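Local coordinates for Lin2634 protein (Listeria innocua, PDB 3MZO), which binds calcium ions at an HD-type metal site and probably works as a metal-dependent phosphohydrolase, related to the YfbR-like 5'-deoxynucleotidases, at residues 21-26 with 156-161; 36-41 with 139-144; 162-167 with 202-207; 169-174 with 207-212. All blocks are in the same frame, centred on the assembly; numbering follows the deposited sequence. Where two conformers were deposited one is given.

Contact 1: 21-26 with 156-161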
loop_
_atom_site.group_PDB
_atom_site.type_symbol
_atom_site.label_atom_id
_atom_site.label_comp_id
_atom_site.label_asym_id
_atom_site.label_seq_id
_atom_site.Cartn_x
_atom_site.Cartn_y
_atom_site.Cartn_z
ATOM N N PRO B 21 -12.124 9.580 -2.209
ATOM C CA PRO B 21 -11.206 8.829 -3.048
ATOM C C PRO B 21 -11.338 9.263 -4.530
ATOM O O PRO B 21 -12.374 9.750 -4.928
ATOM C CB PRO B 21 -11.658 7.386 -2.839
ATOM C CG PRO B 21 -13.121 7.487 -2.488
ATOM C CD PRO B 21 -13.274 8.786 -1.738
ATOM N N GLY B 22 -10.275 9.084 -5.305
ATOM C CA GLY B 22 -10.248 9.450 -6.743
ATOM C C GLY B 22 -9.021 10.309 -6.970
ATOM O O GLY B 22 -7.914 9.815 -7.298
ATOM N N LYS B 23 -9.181 11.594 -6.709
ATOM C CA LYS B 23 -8.087 12.560 -6.911
ATOM C C LYS B 23 -6.868 12.225 -6.055
ATOM O O LYS B 23 -7.007 11.863 -4.898
ATOM C CB LYS B 23 -8.566 13.992 -6.561
ATOM C CG LYS B 23 -9.715 14.519 -7.447
ATOM C CD LYS B 23 -9.282 14.681 -8.884
ATOM C CE LYS B 23 -10.435 15.112 -9.771
ATOM N NZ LYS B 23 -10.930 16.448 -9.370
ATOM N N PHE B 24 -5.686 12.332 -6.642
ATOM C CA PHE B 24 -4.436 12.126 -5.913
ATOM C C PHE B 24 -4.366 13.027 -4.691
ATOM O O PHE B 24 -4.646 14.225 -4.797
ATOM C CB PHE B 24 -3.207 12.426 -6.791
ATOM C CG PHE B 24 -1.940 12.369 -6.024
ATOM C CD1 PHE B 24 -1.352 11.154 -5.753
ATOM C CD2 PHE B 24 -1.364 13.540 -5.493
ATOM C CE1 PHE B 24 -0.216 11.081 -4.974
ATOM C CE2 PHE B 24 -0.204 13.471 -4.730
ATOM C CZ PHE B 24 0.367 12.242 -4.465
ATOM N N LYS B 25 -4.034 12.444 -3.545
ATOM C CA LYS B 25 -3.747 13.191 -2.333
ATOM C C LYS B 25 -2.397 12.740 -1.822
ATOM O O LYS B 25 -2.100 11.540 -1.845
ATOM C CB LYS B 25 -4.783 12.924 -1.227
ATOM C CG LYS B 25 -6.211 13.254 -1.597
ATOM C CD LYS B 25 -7.142 12.790 -0.497
ATOM C CE LYS B 25 -8.477 12.314 -1.020
ATOM N NZ LYS B 25 -9.603 13.309 -0.806
ATOM N N TYR B 26 -1.589 13.675 -1.321
ATOM C CA TYR B 26 -0.295 13.264 -0.735
ATOM C C TYR B 26 -0.532 12.441 0.526
ATOM O O TYR B 26 0.205 11.522 0.790
ATOM C CB TYR B 26 0.621 14.462 -0.462
ATOM C CG TYR B 26 1.137 15.193 -1.705
ATOM C CD1 TYR B 26 2.243 14.727 -2.410
ATOM C CD2 TYR B 26 0.551 16.390 -2.128
ATOM C CE1 TYR B 26 2.711 15.396 -3.510
ATOM C CE2 TYR B 26 1.024 17.067 -3.222
ATOM C CZ TYR B 26 2.108 16.582 -3.897
ATOM O OH TYR B 26 2.553 17.273 -4.997
ATOM N N GLU B 156 -4.200 19.564 -8.113
ATOM C CA GLU B 156 -5.635 19.601 -8.371
ATOM C C GLU B 156 -6.333 20.812 -7.772
ATOM O O GLU B 156 -6.304 21.010 -6.557
ATOM C CB GLU B 156 -6.310 18.331 -7.823
ATOM C CG GLU B 156 -5.991 17.049 -8.604
ATOM C CD GLU B 156 -6.543 17.045 -10.033
ATOM O OE1 GLU B 156 -7.342 17.934 -10.402
ATOM O OE2 GLU B 156 -6.175 16.139 -10.804
ATOM N N ASN B 157 -7.024 21.589 -8.609
ATOM C CA ASN B 157 -7.744 22.770 -8.101
ATOM C C ASN B 157 -8.854 22.428 -7.101
ATOM O O ASN B 157 -9.275 23.299 -6.331
ATOM C CB ASN B 157 -8.321 23.641 -9.240
ATOM C CG ASN B 157 -8.651 25.082 -8.766
ATOM O OD1 ASN B 157 -7.772 25.806 -8.271
ATOM N ND2 ASN B 157 -9.925 25.490 -8.909
ATOM N N ILE B 158 -9.331 21.183 -7.106
ATOM C CA ILE B 158 -10.394 20.783 -6.205
ATOM C C ILE B 158 -10.065 21.184 -4.751
ATOM O O ILE B 158 -10.934 21.618 -4.022
ATOM C CB ILE B 158 -10.712 19.256 -6.301
ATOM C CG1 ILE B 158 -12.081 18.951 -5.705
ATOM C CG2 ILE B 158 -9.692 18.393 -5.569
ATOM C CD1 ILE B 158 -13.222 19.587 -6.464
ATOM N N PHE B 159 -8.805 21.089 -4.345
ATOM C CA PHE B 159 -8.446 21.382 -2.948
ATOM C C PHE B 159 -8.632 22.859 -2.571
ATOM O O PHE B 159 -9.125 23.155 -1.473
ATOM C CB PHE B 159 -7.056 20.851 -2.655
ATOM C CG PHE B 159 -6.989 19.365 -2.783
ATOM C CD1 PHE B 159 -7.633 18.547 -1.857
ATOM C CD2 PHE B 159 -6.374 18.778 -3.860
ATOM C CE1 PHE B 159 -7.614 17.166 -1.992
ATOM C CE2 PHE B 159 -6.363 17.389 -4.004
ATOM C CZ PHE B 159 -6.983 16.595 -3.057
ATOM N N VAL B 160 -8.315 23.769 -3.493
ATOM C CA VAL B 160 -8.579 25.194 -3.275
ATOM C C VAL B 160 -10.074 25.438 -3.154
ATOM O O VAL B 160 -10.530 26.253 -2.325
ATOM C CB VAL B 160 -8.023 26.047 -4.439
ATOM C CG1 VAL B 160 -8.709 27.439 -4.482
ATOM C CG2 VAL B 160 -6.503 26.166 -4.308
ATOM N N GLU B 161 -10.847 24.717 -3.959
ATOM C CA GLU B 161 -12.301 24.838 -3.924
ATOM C C GLU B 161 -12.888 24.322 -2.619
ATOM O O GLU B 161 -13.820 24.925 -2.073
ATOM C CB GLU B 161 -12.942 24.101 -5.110
ATOM C CG GLU B 161 -12.643 24.732 -6.476
ATOM C CD GLU B 161 -12.887 23.756 -7.650
ATOM O OE1 GLU B 161 -13.642 22.760 -7.484
ATOM O OE2 GLU B 161 -12.304 23.982 -8.741
HETATM O O HOH W 1 -9.511 19.436 -9.367
HETATM O O HOH W 2 -5.563 13.455 -9.388
#
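Lys-23 and Glu-156 lay their side chains across each other at about a right angle, CD of the lysine resting 3.8 Å from the carboxylate carbon CD of Glu-156. Both chains bend at chi2, near -65° in each, which brings a lysine methylene over against the carboxylate. The lysine chain bends again at chi4, and NZ of Lys-23 lies 4.0 Å from OE1 of Glu-156, opposite charges but too far for a salt bridge. A water mediates: it donates to OE1, accepts from the backbone N of Ile-158 and takes a weak bond from NZ. A second water joins OE2 of Glu-156 to the backbone N of Phe-24. Through these waters the acid links the loop between helices 4-13 and 31-51 to the residues leading into helix 158-172 in this all-helical HD-domain fold. Further along, the ring of Phe-159 lies with its edge toward the carbonyl O of Phe-24, 3.7 Å from CE2. The side chains of Lys-25 and Phe-159 cross at about a right angle, CG of Lys-25 3.7 Å from CZ of Phe-159, an oblique approach to the ring. Asn-154 grips both sides, its ND2 on the Phe-24 carbonyl and its OD1 on the backbone N of Glu-156.

Contact 2: 36-41 with 139-144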
loop_
_atom_site.group_PDB
_atom_site.type_symbol
_atom_site.label_atom_id
_atom_site.label_comp_id
_atom_site.label_asym_id
_atom_site.label_seq_id
_atom_site.Cartn_x
_atom_site.Cartn_y
_atom_site.Cartn_z
ATOM N N TYR B 36 -12.075 10.764 14.730
ATOM C CA TYR B 36 -11.174 11.090 15.826
ATOM C C TYR B 36 -10.811 12.566 15.860
ATOM O O TYR B 36 -10.925 13.228 16.914
ATOM C CB TYR B 36 -9.916 10.200 15.803
ATOM C CG TYR B 36 -8.845 10.734 16.717
ATOM C CD1 TYR B 36 -8.991 10.662 18.107
ATOM C CD2 TYR B 36 -7.724 11.373 16.209
ATOM C CE1 TYR B 36 -8.017 11.201 18.983
ATOM C CE2 TYR B 36 -6.747 11.922 17.069
ATOM C CZ TYR B 36 -6.899 11.826 18.460
ATOM O OH TYR B 36 -5.942 12.358 19.325
ATOM N N LYS B 37 -10.432 13.113 14.718
ATOM C CA LYS B 37 -10.021 14.500 14.659
ATOM C C LYS B 37 -11.202 15.471 14.855
ATOM O O LYS B 37 -11.097 16.435 15.627
ATOM C CB LYS B 37 -9.245 14.767 13.340
ATOM C CG LYS B 37 -7.899 14.018 13.246
ATOM C CD LYS B 37 -7.097 14.340 11.908
ATOM C CE LYS B 37 -7.819 13.897 10.681
ATOM N NZ LYS B 37 -6.971 14.047 9.419
ATOM N N VAL B 38 -12.349 15.182 14.235
ATOM C CA VAL B 38 -13.517 16.030 14.421
ATOM C C VAL B 38 -13.961 16.039 15.881
ATOM O O VAL B 38 -14.358 17.101 16.401
ATOM C CB VAL B 38 -14.652 15.652 13.472
ATOM C CG1 VAL B 38 -15.988 16.355 13.790
ATOM C CG2 VAL B 38 -14.228 15.983 11.996
ATOM N N THR B 39 -13.912 14.879 16.538
ATOM C CA THR B 39 -14.303 14.792 17.965
ATOM C C THR B 39 -13.311 15.603 18.831
ATOM O O THR B 39 -13.729 16.389 19.686
ATOM C CB THR B 39 -14.473 13.345 18.422
ATOM O OG1 THR B 39 -15.357 12.677 17.512
ATOM C CG2 THR B 39 -15.094 13.272 19.821
ATOM N N SER B 40 -12.017 15.498 18.554
ATOM C CA SER B 40 -11.019 16.347 19.226
ATOM C C SER B 40 -11.195 17.840 19.013
ATOM O O SER B 40 -11.110 18.633 19.981
ATOM C CB SER B 40 -9.627 15.899 18.855
ATOM O OG SER B 40 -9.447 14.525 19.190
ATOM N N ILE B 41 -11.462 18.227 17.758
ATOM C CA ILE B 41 -11.779 19.611 17.408
ATOM C C ILE B 41 -13.029 20.088 18.161
ATOM O O ILE B 41 -13.010 21.150 18.777
ATOM C CB ILE B 41 -11.926 19.790 15.844
ATOM C CG1 ILE B 41 -10.556 19.611 15.151
ATOM C CG2 ILE B 41 -12.534 21.154 15.483
ATOM C CD1 ILE B 41 -10.652 19.231 13.641
ATOM N N LYS B 139 -16.106 21.032 9.189
ATOM C CA LYS B 139 -15.511 21.948 8.221
ATOM C C LYS B 139 -14.081 22.327 8.573
ATOM O O LYS B 139 -13.261 22.506 7.697
ATOM C CB LYS B 139 -16.358 23.213 8.024
ATOM C CG LYS B 139 -17.731 22.978 7.421
ATOM C CD LYS B 139 -17.699 22.249 6.086
ATOM C CE LYS B 139 -19.125 21.997 5.574
ATOM N NZ LYS B 139 -19.079 21.533 4.200
ATOM N N VAL B 140 -13.774 22.447 9.853
ATOM C CA VAL B 140 -12.387 22.713 10.249
ATOM C C VAL B 140 -11.495 21.557 9.804
ATOM O O VAL B 140 -10.377 21.811 9.339
ATOM C CB VAL B 140 -12.214 23.014 11.746
ATOM C CG1 VAL B 140 -10.750 22.926 12.137
ATOM C CG2 VAL B 140 -12.806 24.393 12.078
ATOM N N ASP B 141 -11.944 20.311 9.941
ATOM C CA ASP B 141 -11.075 19.185 9.549
ATOM C C ASP B 141 -10.888 19.189 8.025
ATOM O O ASP B 141 -9.795 18.958 7.531
ATOM C CB ASP B 141 -11.581 17.822 10.014
ATOM C CG ASP B 141 -10.580 16.692 9.708
ATOM O OD1 ASP B 141 -9.395 16.822 10.052
ATOM O OD2 ASP B 141 -10.958 15.682 9.078
ATOM N N LEU B 142 -11.963 19.469 7.304
ATOM C CA LEU B 142 -11.923 19.569 5.850
ATOM C C LEU B 142 -10.968 20.688 5.424
ATOM O O LEU B 142 -10.220 20.570 4.457
ATOM C CB LEU B 142 -13.330 19.830 5.356
ATOM C CG LEU B 142 -13.707 19.557 3.913
ATOM C CD1 LEU B 142 -13.497 18.093 3.507
ATOM C CD2 LEU B 142 -15.157 19.989 3.722
ATOM N N LEU B 143 -10.996 21.789 6.161
ATOM C CA LEU B 143 -10.105 22.906 5.912
ATOM C C LEU B 143 -8.635 22.509 6.138
ATOM O O LEU B 143 -7.764 22.855 5.340
ATOM C CB LEU B 143 -10.489 24.096 6.815
ATOM C CG LEU B 143 -9.834 25.448 6.535
ATOM C CD1 LEU B 143 -10.636 26.244 5.496
ATOM C CD2 LEU B 143 -9.703 26.256 7.826
ATOM N N TYR B 144 -8.355 21.797 7.226
ATOM C CA TYR B 144 -6.984 21.273 7.464
ATOM C C TYR B 144 -6.515 20.264 6.394
ATOM O O TYR B 144 -5.349 20.279 5.967
ATOM C CB TYR B 144 -6.849 20.694 8.904
ATOM C CG TYR B 144 -6.449 21.776 9.886
ATOM C CD1 TYR B 144 -7.392 22.668 10.389
ATOM C CD2 TYR B 144 -5.109 21.942 10.262
ATOM C CE1 TYR B 144 -7.017 23.696 11.256
ATOM C CE2 TYR B 144 -4.725 22.953 11.130
ATOM C CZ TYR B 144 -5.700 23.821 11.624
ATOM O OH TYR B 144 -5.358 24.812 12.486
HETATM O O HOH W 3 -9.383 13.809 7.933
HETATM O O HOH W 4 -6.726 16.955 9.146
#
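Helices 36-41 and 139-144 pass at 9.5 Å between axes, their N-to-C directions 121° apart, with Val-38 facing Asp-141 at 6.3 Å from CA to CA. They are pieces of two long helices of the HD-domain fold: helix 31-51 carries the calcium ligand His-34 one turn before Val-38, and helix 129-151 carries Asp-138, another ligand and the residue before Lys-139. Asp-141 has the largest share of the contact and touches Lys-37, Val-38 and Ile-41. Its CG lies anti to the backbone N (chi1 -174°), which sends the carboxylate across the lysine chain of Lys-37 at about a right angle while CB packs against CG2 of Val-38 at 3.8 Å. CD1 of Ile-41 meets CG1 of Val-140 at 4.0 Å, two beta-branched residues suited to a buried helix interface. The acid's main polar partner is the ND1 of His-34, bonded to OD2, so Asp-141 is a second-shell residue that probably helps fix the orientation of that metal-binding imidazole. NZ of Lys-37 makes a long salt bridge to OD1 of Asp-141, 3.7 Å; its stronger partners are Glu-15 and Ser-12 of a neighbouring subunit. Two waters close the distance: one accepts from NZ of Lys-37 and donates to OD2 of Asp-141, while the other spans NZ and OD1 of the same pair, 2.9 Å from the nitrogen and 2.8 Å from the oxygen.

Contact 3: 162-167 with 202-207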
loop_
_atom_site.group_PDB
_atom_site.type_symbol
_atom_site.label_atom_id
_atom_site.label_comp_id
_atom_site.label_asym_id
_atom_site.label_seq_id
_atom_site.Cartn_x
_atom_site.Cartn_y
_atom_site.Cartn_z
ATOM N N ILE B 162 -12.361 23.215 -2.120
ATOM C CA ILE B 162 -12.801 22.653 -0.835
ATOM C C ILE B 162 -12.484 23.637 0.325
ATOM O O ILE B 162 -13.304 23.880 1.191
ATOM C CB ILE B 162 -12.113 21.273 -0.572
ATOM C CG1 ILE B 162 -12.619 20.217 -1.581
ATOM C CG2 ILE B 162 -12.359 20.789 0.872
ATOM C CD1 ILE B 162 -11.720 18.980 -1.751
ATOM N N TYR B 163 -11.266 24.161 0.325
ATOM C CA TYR B 163 -10.817 25.089 1.331
ATOM C C TYR B 163 -11.739 26.325 1.349
ATOM O O TYR B 163 -12.209 26.774 2.414
ATOM C CB TYR B 163 -9.361 25.486 1.031
ATOM C CG TYR B 163 -8.792 26.536 1.950
ATOM C CD1 TYR B 163 -8.927 27.897 1.652
ATOM C CD2 TYR B 163 -8.132 26.180 3.121
ATOM C CE1 TYR B 163 -8.397 28.874 2.491
ATOM C CE2 TYR B 163 -7.597 27.148 3.966
ATOM C CZ TYR B 163 -7.742 28.492 3.652
ATOM O OH TYR B 163 -7.216 29.449 4.489
ATOM N N SER B 164 -12.028 26.838 0.155
ATOM C CA SER B 164 -12.864 28.022 0.012
ATOM C C SER B 164 -14.267 27.789 0.574
ATOM O O SER B 164 -14.797 28.623 1.323
ATOM C CB SER B 164 -12.904 28.434 -1.452
ATOM O OG SER B 164 -11.595 28.742 -1.886
ATOM N N GLU B 165 -14.845 26.641 0.238
ATOM C CA GLU B 165 -16.175 26.282 0.697
ATOM C C GLU B 165 -16.195 26.111 2.195
ATOM O O GLU B 165 -17.128 26.581 2.850
ATOM C CB GLU B 165 -16.662 24.997 0.028
ATOM C CG GLU B 165 -18.111 24.552 0.400
ATOM C CD GLU B 165 -18.259 23.847 1.793
ATOM O OE1 GLU B 165 -17.329 23.130 2.266
ATOM O OE2 GLU B 165 -19.338 24.006 2.412
ATOM N N ALA B 166 -15.178 25.430 2.725
ATOM C CA ALA B 166 -15.090 25.163 4.146
ATOM C C ALA B 166 -14.960 26.480 4.920
ATOM O O ALA B 166 -15.750 26.731 5.831
ATOM C CB ALA B 166 -13.925 24.174 4.451
ATOM N N LEU B 167 -14.034 27.351 4.533
ATOM C CA LEU B 167 -13.909 28.636 5.209
ATOM C C LEU B 167 -15.184 29.504 5.091
ATOM O O LEU B 167 -15.674 30.044 6.089
ATOM C CB LEU B 167 -12.672 29.394 4.718
ATOM C CG LEU B 167 -12.239 30.612 5.558
ATOM C CD1 LEU B 167 -12.003 30.297 7.095
ATOM C CD2 LEU B 167 -10.998 31.203 4.919
ATOM N N PRO B 202 -3.154 33.062 1.111
ATOM C CA PRO B 202 -3.283 34.410 1.679
ATOM C C PRO B 202 -4.352 35.263 0.991
ATOM O O PRO B 202 -5.273 35.767 1.642
ATOM C CB PRO B 202 -1.880 35.009 1.488
ATOM C CG PRO B 202 -0.954 33.799 1.501
ATOM C CD PRO B 202 -1.742 32.716 0.821
ATOM N N GLN B 203 -4.238 35.396 -0.327
ATOM C CA GLN B 203 -5.166 36.223 -1.090
ATOM C C GLN B 203 -6.582 35.667 -0.998
ATOM O O GLN B 203 -7.533 36.393 -0.688
ATOM C CB GLN B 203 -4.735 36.303 -2.561
ATOM C CG GLN B 203 -5.761 37.008 -3.448
ATOM C CD GLN B 203 -5.231 37.314 -4.825
ATOM O OE1 GLN B 203 -4.041 37.565 -4.997
ATOM N NE2 GLN B 203 -6.113 37.308 -5.815
ATOM N N LEU B 204 -6.699 34.375 -1.278
ATOM C CA LEU B 204 -7.990 33.668 -1.263
ATOM C C LEU B 204 -8.718 33.809 0.081
ATOM O O LEU B 204 -9.949 33.998 0.121
ATOM C CB LEU B 204 -7.744 32.198 -1.585
ATOM C CG LEU B 204 -8.944 31.258 -1.659
ATOM C CD1 LEU B 204 -9.950 31.682 -2.752
ATOM C CD2 LEU B 204 -8.414 29.832 -1.872
ATOM N N THR B 205 -7.946 33.732 1.169
ATOM C CA THR B 205 -8.495 33.862 2.522
ATOM C C THR B 205 -9.000 35.293 2.773
ATOM O O THR B 205 -10.081 35.481 3.354
ATOM C CB THR B 205 -7.458 33.421 3.628
ATOM O OG1 THR B 205 -6.919 32.125 3.320
ATOM C CG2 THR B 205 -8.107 33.380 5.011
ATOM N N THR B 206 -8.232 36.298 2.329
ATOM C CA THR B 206 -8.703 37.682 2.356
ATOM C C THR B 206 -10.027 37.805 1.588
ATOM O O THR B 206 -11.002 38.355 2.102
ATOM C CB THR B 206 -7.647 38.656 1.747
ATOM O OG1 THR B 206 -6.553 38.793 2.662
ATOM C CG2 THR B 206 -8.247 40.041 1.439
ATOM N N GLU B 207 -10.048 37.277 0.367
ATOM C CA GLU B 207 -11.253 37.300 -0.478
ATOM C C GLU B 207 -12.476 36.693 0.181
ATOM O O GLU B 207 -13.553 37.304 0.178
ATOM C CB GLU B 207 -10.996 36.572 -1.794
ATOM C CG GLU B 207 -10.238 37.433 -2.801
ATOM C CD GLU B 207 -9.744 36.646 -4.012
ATOM O OE1 GLU B 207 -10.045 35.433 -4.128
ATOM O OE2 GLU B 207 -9.051 37.255 -4.853
#
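Tyr-163 reaches across to Leu-204 and Thr-205, starting from a CB that points toward the other helix. With CG anti to the backbone N (chi1 176°), the ring extends away from its own helix and slides past Leu-204 in the opposite direction. Its CD1 comes 4.1 Å from CD2 of that leucine; further out, CE1 and CZ both lie 3.7 Å from OG1 of Thr-205. At the tip the phenol OH donates a hydrogen bond of 2.9 Å to the same OG1, which sits at the ring's edge near its plane. Threonine suits the spot doubly: OG1 also bonds to the carbonyl of Leu-201 one turn back, while the methyl CG2 packs at 3.6 Å on CD2 of Leu-167. In the conformer given, OG of the small Ser-164 also lies against the end of Leu-204 while bonding to the carbonyl of Val-160. The helix segments run roughly parallel, 33° apart, with axes 10.5 Å from each other. Helix 177-191 lies beside both, its Leu-187 touching Tyr-163, Leu-167 and Thr-205, and helix 129-151 packs against the tyrosine through Leu-143 and Ser-146.

Contact 4: 169-174 with 207-212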
loop_
_atom_site.group_PDB
_atom_site.type_symbol
_atom_site.label_atom_id
_atom_site.label_comp_id
_atom_site.label_asym_id
_atom_site.label_seq_id
_atom_site.Cartn_x
_atom_site.Cartn_y
_atom_site.Cartn_z
ATOM N N THR B 169 -18.230 28.520 4.802
ATOM C CA THR B 169 -19.191 27.960 5.749
ATOM C C THR B 169 -18.854 28.293 7.214
ATOM O O THR B 169 -19.721 28.746 7.953
ATOM C CB THR B 169 -19.307 26.451 5.552
ATOM O OG1 THR B 169 -19.621 26.220 4.183
ATOM C CG2 THR B 169 -20.401 25.839 6.407
ATOM N N ILE B 170 -17.600 28.111 7.629
ATOM C CA ILE B 170 -17.189 28.507 8.978
ATOM C C ILE B 170 -17.599 29.976 9.278
ATOM O O ILE B 170 -18.064 30.296 10.387
ATOM C CB ILE B 170 -15.651 28.283 9.182
ATOM C CG1 ILE B 170 -15.340 26.789 9.204
ATOM C CG2 ILE B 170 -15.163 28.912 10.478
ATOM C CD1 ILE B 170 -13.872 26.449 9.084
ATOM N N TYR B 171 -17.449 30.865 8.295
ATOM C CA TYR B 171 -17.829 32.278 8.478
ATOM C C TYR B 171 -19.285 32.502 8.754
ATOM O O TYR B 171 -19.620 33.493 9.380
ATOM C CB TYR B 171 -17.488 33.129 7.265
ATOM C CG TYR B 171 -16.201 33.829 7.431
ATOM C CD1 TYR B 171 -16.097 34.945 8.268
ATOM C CD2 TYR B 171 -15.064 33.374 6.773
ATOM C CE1 TYR B 171 -14.890 35.599 8.439
ATOM C CE2 TYR B 171 -13.852 34.012 6.929
ATOM C CZ TYR B 171 -13.764 35.122 7.764
ATOM O OH TYR B 171 -12.544 35.746 7.891
ATOM N N GLU B 172 -20.147 31.613 8.266
ATOM C CA GLU B 172 -21.598 31.673 8.518
ATOM C C GLU B 172 -21.886 31.557 10.008
ATOM O O GLU B 172 -22.951 31.943 10.479
ATOM C CB GLU B 172 -22.352 30.524 7.824
ATOM C CG GLU B 172 -22.403 30.563 6.296
ATOM C CD GLU B 172 -23.213 29.406 5.715
ATOM O OE1 GLU B 172 -24.047 28.808 6.435
ATOM O OE2 GLU B 172 -23.009 29.080 4.540
ATOM N N TYR B 173 -20.940 30.976 10.751
ATOM C CA TYR B 173 -21.151 30.710 12.188
ATOM C C TYR B 173 -20.352 31.680 13.092
ATOM O O TYR B 173 -20.108 31.404 14.286
ATOM C CB TYR B 173 -20.774 29.251 12.488
ATOM C CG TYR B 173 -21.666 28.180 11.852
ATOM C CD1 TYR B 173 -21.438 27.709 10.560
ATOM C CD2 TYR B 173 -22.684 27.583 12.583
ATOM C CE1 TYR B 173 -22.249 26.704 10.005
ATOM C CE2 TYR B 173 -23.469 26.576 12.044
ATOM C CZ TYR B 173 -23.250 26.143 10.757
ATOM O OH TYR B 173 -24.076 25.151 10.263
ATOM N N ARG B 174 -19.980 32.835 12.551
ATOM C CA ARG B 174 -19.113 33.789 13.259
ATOM C C ARG B 174 -19.725 34.413 14.519
ATOM O O ARG B 174 -19.014 35.064 15.269
ATOM C CB ARG B 174 -18.631 34.900 12.309
ATOM C CG ARG B 174 -19.736 35.814 11.787
ATOM C CD ARG B 174 -19.187 36.958 10.922
ATOM N NE ARG B 174 -19.010 36.557 9.532
ATOM C CZ ARG B 174 -19.994 36.553 8.642
ATOM N NH1 ARG B 174 -21.211 36.955 8.997
ATOM N NH2 ARG B 174 -19.751 36.157 7.400
ATOM N N GLU B 207 -10.048 37.277 0.367
ATOM C CA GLU B 207 -11.253 37.300 -0.478
ATOM C C GLU B 207 -12.476 36.693 0.181
ATOM O O GLU B 207 -13.553 37.304 0.178
ATOM C CB GLU B 207 -10.996 36.572 -1.794
ATOM C CG GLU B 207 -10.238 37.433 -2.801
ATOM C CD GLU B 207 -9.744 36.646 -4.012
ATOM O OE1 GLU B 207 -10.045 35.433 -4.128
ATOM O OE2 GLU B 207 -9.051 37.255 -4.853
ATOM N N ILE B 208 -12.297 35.496 0.750
ATOM C CA ILE B 208 -13.375 34.811 1.452
ATOM C C ILE B 208 -13.870 35.649 2.641
ATOM O O ILE B 208 -15.083 35.742 2.866
ATOM C CB ILE B 208 -12.936 33.377 1.897
ATOM C CG1 ILE B 208 -12.683 32.499 0.668
ATOM C CG2 ILE B 208 -13.991 32.720 2.798
ATOM C CD1 ILE B 208 -11.699 31.397 0.907
ATOM N N THR B 209 -12.944 36.269 3.383
ATOM C CA THR B 209 -13.302 37.147 4.527
ATOM C C THR B 209 -14.014 38.445 4.097
ATOM O O THR B 209 -14.918 38.917 4.804
ATOM C CB THR B 209 -12.057 37.567 5.350
ATOM O OG1 THR B 209 -11.328 36.404 5.755
ATOM C CG2 THR B 209 -12.460 38.408 6.576
ATOM N N THR B 210 -13.566 39.024 2.972
ATOM C CA THR B 210 -14.190 40.222 2.360
ATOM C C THR B 210 -15.601 39.876 1.887
ATOM O O THR B 210 -16.562 40.585 2.226
ATOM C CB THR B 210 -13.394 40.748 1.116
ATOM O OG1 THR B 210 -12.034 41.034 1.471
ATOM C CG2 THR B 210 -14.043 42.010 0.529
ATOM N N LYS B 211 -15.698 38.784 1.105
ATOM C CA LYS B 211 -16.979 38.206 0.661
ATOM C C LYS B 211 -17.899 37.966 1.867
ATOM O O LYS B 211 -19.088 38.311 1.813
ATOM C CB LYS B 211 -16.764 36.906 -0.128
ATOM N N ALA B 212 -17.335 37.411 2.951
ATOM C CA ALA B 212 -18.042 37.212 4.221
ATOM C C ALA B 212 -17.650 38.291 5.224
ATOM O O ALA B 212 -18.136 39.412 5.173
ATOM C CB ALA B 212 -17.719 35.822 4.793
#
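Ile-208 and Tyr-171 meet at the start of this contact, CG2 of the isoleucine 4.2 Å from CD2 of the ring in an oblique crossing. CG2 stands anti to the backbone N while CG1 lies beside it (chi1 -66°); CG2 thus lies between Tyr-171 and Leu-167, while CD1, at the end of the other branch, reaches Ser-164. Thr-209 follows with the polar link: its OG1 and the phenol OH of Tyr-171 share a hydrogen bond in which either hydroxyl could be the donor, modelled at 2.5 Å, unusually short and of doubtful exact length. The same OG1 is bonded to the carbonyl of Thr-205 one turn earlier, a common arrangement for a threonine within a helix, so a single hydroxyl serves both its own helix and the neighbouring one. Ala-212, the last modelled residue, brings its methyl against the ring, CB lying 3.6 Å from CG of Tyr-171; a small side chain suits a place where the CA atoms of these two residues are 6.5 Å apart. In the conformer given, which is one of two, the edge of the Arg-174 guanidinium also comes near that methyl. The contact joins the C-terminal ends of helices 158-172 and 201-211, with Leu-183 of helix 177-191 also packing on Tyr-171, while Ile-170 of helix 158-172 reaches helix 129-151 through Lys-139 and Val-140.

From the N terminus, the loop at 21-26 opens contact 1, which closes some 130 residues later at the start of helix 158-172. Contact 2 opens and closes within that span, joining helix 31-51 to helix 129-151 close to the metal site. Contacts 3 and 4 follow in series and cross, because the segments come in the order 162-167, 169-174, 202-207, 207-212; Glu-207 belongs to both. Helix 158-172 serves contacts 1, 3 and 4 in turn. Contact 2 touches contact 3 through the salt bridge from Lys-139 to Glu-165 and contact 4 through Val-140 on Ile-170, while Val-160 touches Leu-204 between contacts 1 and 3.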